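Local atomic coordinates of homoserine O-acetyltransferase (Bacillus anthracis str. 'Ames Ancestor', PDB entry 3I1I), a protein that probably catalyses transfer of an acetyl group to the hydroxyl of homoserine. Residues 297-300 with 301-305; 234-238 with 239-243; 184-187 with 188-192. All coordinates share one frame; numbering follows the deposited sequence.

Interaction 1 (297-300 with 301-305); sequences SSLE and EALSN
The Glu301 carboxylate is gripped through one oxygen, OE1, by two groups of Ser297 that arrive from opposite faces of its plane. The backbone amide comes in nearly head-on to the C-O bond, Ser297 N to Glu301 OE1 2.9 Å, with an N-H...O angle of 164°. The hydroxyl approaches on the anti side, 30° out of the carboxylate plane, and sits closer still: Ser297 OG to Glu301 OE1 is 2.7 Å. An extended Glu301 chain, with CG trans to the backbone N (chi1 -166°), carries the acid back along the chain to this pair, and the double grip should fix its rotation. Ser298, the N-cap residue of helix 299-304, turns its OG between its own N and carbonyl carbon, where it accepts Glu301 N at 3.0 Å. Its carbonyl receives the next amide, with Ala302 N to Ser298 O again 3.0 Å. The helix then runs on through Leu303 N to Leu299 O, also 3.0 Å. On another side of this turn Leu299 and Leu303 slant across each other, Leu299 CG lying 3.8 Å from Leu303 CD1. Leu303 goes on to pack against Met329 and Leu332 of helix 324-335, and Leu299 against Ile292. Glu301 stands where a capping-box glutamate would, but it bonds Ser297, the residue before the cap. The arrangement is thus an N-cap by Ser298, starting the short helix that leads into strand 309-313 of the alpha/beta-hydrolase sheet.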
# COMPACT_ATOMS: atom_id res chain seq x y z
N SER A 297 9.12 -17.09 26.70
CA SER A 297 9.39 -18.26 25.89
C SER A 297 8.21 -18.62 25.04
O SER A 297 8.35 -19.35 24.10
CB SER A 297 9.78 -19.45 26.78
OG SER A 297 8.78 -19.72 27.72
N SER A 298 7.03 -18.12 25.36
CA SER A 298 5.84 -18.34 24.54
C SER A 298 4.70 -17.43 24.99
O SER A 298 4.77 -16.82 26.08
CB SER A 298 5.35 -19.77 24.72
OG SER A 298 4.81 -19.97 26.03
N LEU A 299 3.66 -17.38 24.17
CA LEU A 299 2.44 -16.66 24.52
C LEU A 299 1.88 -17.20 25.83
O LEU A 299 1.51 -16.41 26.70
CB LEU A 299 1.40 -16.78 23.42
CG LEU A 299 0.07 -16.05 23.64
CD1 LEU A 299 0.29 -14.55 23.92
CD2 LEU A 299 -0.86 -16.27 22.44
N GLU A 300 1.86 -18.53 25.97
CA GLU A 300 1.40 -19.21 27.17
C GLU A 300 2.14 -18.66 28.43
O GLU A 300 1.55 -18.37 29.48
CB GLU A 300 1.64 -20.72 27.00
CG GLU A 300 0.99 -21.40 25.72
CD GLU A 300 1.40 -20.85 24.31
OE1 GLU A 300 0.53 -20.69 23.40
OE2 GLU A 300 2.58 -20.58 24.07
N GLU A 301 3.45 -18.52 28.31
CA GLU A 301 4.19 -18.00 29.44
C GLU A 301 3.83 -16.56 29.73
O GLU A 301 3.64 -16.21 30.87
CB GLU A 301 5.71 -18.14 29.27
CG GLU A 301 6.43 -17.91 30.63
CD GLU A 301 7.87 -17.43 30.54
OE1 GLU A 301 8.51 -17.62 29.47
OE2 GLU A 301 8.34 -16.89 31.58
N ALA A 302 3.73 -15.72 28.71
CA ALA A 302 3.39 -14.31 28.92
C ALA A 302 2.07 -14.24 29.70
O ALA A 302 1.96 -13.52 30.68
CB ALA A 302 3.30 -13.55 27.58
N LEU A 303 1.10 -15.05 29.30
CA LEU A 303 -0.22 -14.99 29.89
C LEU A 303 -0.29 -15.58 31.28
O LEU A 303 -1.15 -15.20 32.06
CB LEU A 303 -1.21 -15.67 28.96
CG LEU A 303 -1.49 -14.96 27.64
CD1 LEU A 303 -2.20 -15.90 26.65
CD2 LEU A 303 -2.32 -13.67 27.92
N SER A 304 0.61 -16.51 31.60
CA SER A 304 0.71 -17.07 32.96
C SER A 304 0.80 -15.98 34.04
O SER A 304 0.39 -16.16 35.17
CB SER A 304 1.92 -18.03 33.05
OG SER A 304 3.16 -17.30 33.03
N ASN A 305 1.38 -14.84 33.69
CA ASN A 305 1.59 -13.76 34.66
C ASN A 305 0.31 -12.93 34.93
O ASN A 305 0.21 -12.28 35.97
CB ASN A 305 2.68 -12.82 34.14
CG ASN A 305 4.04 -13.49 34.05
OD1 ASN A 305 4.72 -13.61 35.06
ND2 ASN A 305 4.47 -13.88 32.84

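Interaction 2 (234-238 with 239-243); sequences EHFYE and TTYPR
Thr239, Thr240 and Tyr241 finish helix 234-240 by giving their amides to the carbonyls of His235, Phe236 and Tyr237, after which Tyr241 leaves helical geometry. Both threonines add their hydroxyls to the same acceptors. Thr239 OG1 lies 3.1 Å from His235 O and Thr240 OG1 2.8 Å from Phe236 O; amide and hydroxyl reach each oxygen from opposite faces of the carbonyl plane. The His235 and Phe236 rings reach forward along the helix to the threonines. Thr239 CG2 makes a CH-pi contact over the imidazole face, 3.8 Å from the His235 ring centroid. Phe236, turned beside its own carbonyl carbon by a chi1 of 175°, lays one face over Thr240, whose OG1 stands 3.4 Å above the ring centre. Tyr241 comes obliquely to the same ring, CE1 4.0 Å from Phe236 CE2. Two waters tie the last turn to the chain beyond it: one joins Glu238 OE2 to Arg243 NE, the second Glu238 O and OE2 to Arg243 N. Glu238 OE1 bonds Ile186 N of the second subunit. This is a helix C-terminus with threonine hydroxyls doubling main-chain bonds, in the helical insertion between strands 174-178 and 309-313, consistent with the lid of an alpha/beta hydrolase.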
# COMPACT_ATOMS: atom_id res chain seq x y z
N GLU A 234 -16.03 -5.11 4.48
CA GLU A 234 -15.97 -4.83 3.05
C GLU A 234 -17.27 -4.21 2.50
O GLU A 234 -17.25 -3.32 1.64
CB GLU A 234 -15.58 -6.08 2.26
CG GLU A 234 -16.58 -7.21 2.25
CD GLU A 234 -17.68 -7.02 1.23
OE1 GLU A 234 -18.60 -7.87 1.26
OE2 GLU A 234 -17.64 -6.06 0.43
N HIS A 235 -18.39 -4.66 3.01
CA HIS A 235 -19.64 -4.18 2.53
C HIS A 235 -19.89 -2.71 2.89
O HIS A 235 -20.63 -2.01 2.20
CB HIS A 235 -20.77 -5.05 3.05
CG HIS A 235 -22.01 -4.90 2.24
ND1 HIS A 235 -23.22 -4.51 2.78
CD2 HIS A 235 -22.22 -5.03 0.91
CE1 HIS A 235 -24.12 -4.45 1.82
NE2 HIS A 235 -23.54 -4.76 0.67
N PHE A 236 -19.26 -2.24 3.95
CA PHE A 236 -19.32 -0.83 4.27
C PHE A 236 -18.84 0.00 3.10
O PHE A 236 -19.48 0.99 2.78
CB PHE A 236 -18.52 -0.49 5.52
CG PHE A 236 -18.47 0.99 5.82
CD1 PHE A 236 -19.45 1.58 6.58
CD2 PHE A 236 -17.44 1.77 5.32
CE1 PHE A 236 -19.41 2.96 6.87
CE2 PHE A 236 -17.38 3.13 5.58
CZ PHE A 236 -18.37 3.75 6.38
N TYR A 237 -17.72 -0.37 2.47
CA TYR A 237 -17.17 0.47 1.38
C TYR A 237 -18.04 0.37 0.10
O TYR A 237 -18.16 1.34 -0.66
CB TYR A 237 -15.73 0.08 1.04
CG TYR A 237 -14.81 0.03 2.25
CD1 TYR A 237 -14.18 1.17 2.70
CD2 TYR A 237 -14.58 -1.16 2.93
CE1 TYR A 237 -13.35 1.13 3.80
CE2 TYR A 237 -13.77 -1.20 4.03
CZ TYR A 237 -13.15 -0.05 4.46
OH TYR A 237 -12.31 -0.08 5.53
N GLU A 238 -18.63 -0.80 -0.10
CA GLU A 238 -19.44 -1.09 -1.26
C GLU A 238 -20.71 -0.23 -1.26
O GLU A 238 -21.09 0.30 -2.32
CB GLU A 238 -19.81 -2.58 -1.29
CG GLU A 238 -20.22 -3.08 -2.64
CD GLU A 238 -19.06 -3.15 -3.68
OE1 GLU A 238 -17.87 -3.29 -3.30
OE2 GLU A 238 -19.36 -3.05 -4.91
N THR A 239 -21.34 -0.07 -0.10
CA THR A 239 -22.52 0.80 0.03
C THR A 239 -22.23 2.26 0.34
O THR A 239 -23.01 3.11 -0.02
CB THR A 239 -23.50 0.26 1.08
OG1 THR A 239 -22.82 0.23 2.35
CG2 THR A 239 -23.95 -1.17 0.69
N THR A 240 -21.12 2.59 0.97
CA THR A 240 -20.86 4.00 1.31
C THR A 240 -20.21 4.79 0.18
O THR A 240 -20.46 6.00 0.05
CB THR A 240 -19.99 4.12 2.61
OG1 THR A 240 -20.63 3.39 3.66
CG2 THR A 240 -19.78 5.59 3.06
N TYR A 241 -19.36 4.13 -0.62
CA TYR A 241 -18.76 4.74 -1.80
C TYR A 241 -19.07 3.86 -3.02
O TYR A 241 -18.18 3.20 -3.60
CB TYR A 241 -17.24 4.93 -1.59
CG TYR A 241 -16.92 5.38 -0.19
CD1 TYR A 241 -16.58 4.44 0.79
CD2 TYR A 241 -17.02 6.73 0.18
CE1 TYR A 241 -16.33 4.82 2.09
CE2 TYR A 241 -16.79 7.13 1.48
CZ TYR A 241 -16.43 6.16 2.43
OH TYR A 241 -16.18 6.52 3.73
N PRO A 242 -20.35 3.83 -3.42
CA PRO A 242 -20.75 2.84 -4.41
C PRO A 242 -20.18 3.15 -5.79
O PRO A 242 -19.91 4.30 -6.14
CB PRO A 242 -22.28 2.96 -4.43
CG PRO A 242 -22.56 4.39 -4.06
CD PRO A 242 -21.40 4.84 -3.18
N ARG A 243 -20.03 2.11 -6.58
CA ARG A 243 -19.56 2.26 -7.94
C ARG A 243 -20.57 3.03 -8.80
O ARG A 243 -21.73 2.75 -8.79
CB ARG A 243 -19.28 0.89 -8.53
CG ARG A 243 -18.51 0.91 -9.84
CD ARG A 243 -18.14 -0.54 -10.28
NE ARG A 243 -17.01 -1.06 -9.54
CZ ARG A 243 -15.73 -0.86 -9.86
NH1 ARG A 243 -15.39 -0.14 -10.93
NH2 ARG A 243 -14.75 -1.39 -9.13
O HOH W 1 -18.02 -2.39 -7.22
O HOH W 2 -20.47 -0.39 -5.26

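Interaction 3 (184-187 with 188-192); sequences NPII and TSVNV
Asn184 folds its side chain over the hydroxyl of Ser189, with ND2 2.8 Å from Ser189 OG and that oxygen 21° out of the amide plane. A nearly extended first torsion (chi1 -162°) carries the amide forward over the first turn of helix 186-202, and Asn184 OD1 is held in turn by Gln321. Ser189 OG passes the bond on, donating to Pro185 O at 2.7 Å from well above the carbonyl plane. The same carbonyl takes Ser189 N at 2.9 Å, in its plane, so one oxygen accepts two donors from one residue. Farther along, Val190 N reaches Ile186 O at 3.0 Å and Asn191 N reaches Ile187 O at 2.8 Å. The Thr188 methyl, CG2, packs 3.8 Å from Asn184 ND2, while its hydroxyl bonds Leu320 O. Pro185 occupies the N-cap position but has no polar side-chain atom to offer the first turn; Glu238 of the second subunit accepts from Ile186 N. A carboxylate at a helix N-terminus would probably be stabilised by the local field, and the buried chain of hydrogen bonds, in which Ser189 OG accepts from Asn184 and donates to Pro185 O, implies a hydroxyl whose proton is already committed.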
# COMPACT_ATOMS: atom_id res chain seq x y z
N ASN A 184 0.21 -8.65 17.15
CA ASN A 184 -0.37 -8.03 15.98
C ASN A 184 -0.35 -9.08 14.84
O ASN A 184 0.68 -9.66 14.55
CB ASN A 184 0.37 -6.78 15.55
CG ASN A 184 -0.47 -5.92 14.62
OD1 ASN A 184 -1.56 -5.52 15.02
ND2 ASN A 184 0.02 -5.62 13.41
N PRO A 185 -1.51 -9.35 14.24
CA PRO A 185 -1.52 -10.35 13.19
C PRO A 185 -0.53 -10.03 12.09
O PRO A 185 -0.27 -8.87 11.81
CB PRO A 185 -2.94 -10.30 12.65
CG PRO A 185 -3.74 -9.82 13.83
CD PRO A 185 -2.84 -8.79 14.50
N ILE A 186 0.02 -11.08 11.51
CA ILE A 186 1.01 -10.95 10.45
C ILE A 186 0.41 -10.17 9.26
O ILE A 186 1.07 -9.29 8.73
CB ILE A 186 1.47 -12.36 9.95
CG1 ILE A 186 2.14 -13.13 11.08
CG2 ILE A 186 2.42 -12.24 8.74
CD1 ILE A 186 3.35 -12.42 11.73
N ILE A 187 -0.83 -10.48 8.88
CA ILE A 187 -1.48 -9.81 7.75
C ILE A 187 -1.55 -8.32 7.96
O ILE A 187 -1.21 -7.55 7.04
CB ILE A 187 -2.90 -10.37 7.46
CG1 ILE A 187 -3.44 -9.84 6.14
CG2 ILE A 187 -3.92 -10.09 8.63
CD1 ILE A 187 -4.78 -10.68 5.67
N THR A 188 -1.94 -7.90 9.15
CA THR A 188 -1.98 -6.49 9.47
C THR A 188 -0.57 -5.88 9.61
O THR A 188 -0.32 -4.75 9.22
CB THR A 188 -2.77 -6.29 10.77
OG1 THR A 188 -4.03 -6.94 10.66
CG2 THR A 188 -2.95 -4.82 11.10
N SER A 189 0.37 -6.63 10.16
CA SER A 189 1.71 -6.11 10.34
C SER A 189 2.38 -5.76 9.02
O SER A 189 3.11 -4.75 8.93
CB SER A 189 2.56 -7.11 11.12
OG SER A 189 1.97 -7.40 12.38
N VAL A 190 2.11 -6.57 8.00
CA VAL A 190 2.68 -6.29 6.68
C VAL A 190 1.77 -5.35 5.87
O VAL A 190 2.21 -4.32 5.31
CB VAL A 190 2.94 -7.60 5.88
CG1 VAL A 190 3.59 -7.27 4.54
CG2 VAL A 190 3.81 -8.60 6.71
N ASN A 191 0.49 -5.67 5.80
CA ASN A 191 -0.37 -4.97 4.84
C ASN A 191 -0.62 -3.56 5.27
O ASN A 191 -0.71 -2.70 4.43
CB ASN A 191 -1.70 -5.69 4.58
CG ASN A 191 -2.07 -5.67 3.12
OD1 ASN A 191 -1.20 -5.65 2.26
ND2 ASN A 191 -3.36 -5.68 2.84
N VAL A 192 -0.68 -3.32 6.57
CA VAL A 192 -0.94 -1.99 7.08
C VAL A 192 0.25 -1.33 7.79
O VAL A 192 0.39 -0.14 7.68
CB VAL A 192 -2.20 -1.99 7.99
CG1 VAL A 192 -2.48 -0.63 8.53
CG2 VAL A 192 -3.40 -2.53 7.17

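Overall arrangement
Interactions 2 and 3 meet between subunits: the end of helix 234-240 and the residues after it bond the start of helix 186-202 on the other copy. Within one chain their centres are about 23 Å apart. Interaction 1 lies about 41 Å from interaction 2, centre to centre, and touches no other chain of the assembly; it is a partly exposed helix start backed by helix 324-335. Interactions 1 and 3 both begin helices, yet the first is capped by its own serine, whereas the first amide of buried 186-202 bonds a carboxylate of the second subunit. In interaction 2, partly buried, the helix end carries threonine hydroxyl bonds and ring contacts, with waters bridging to Arg243.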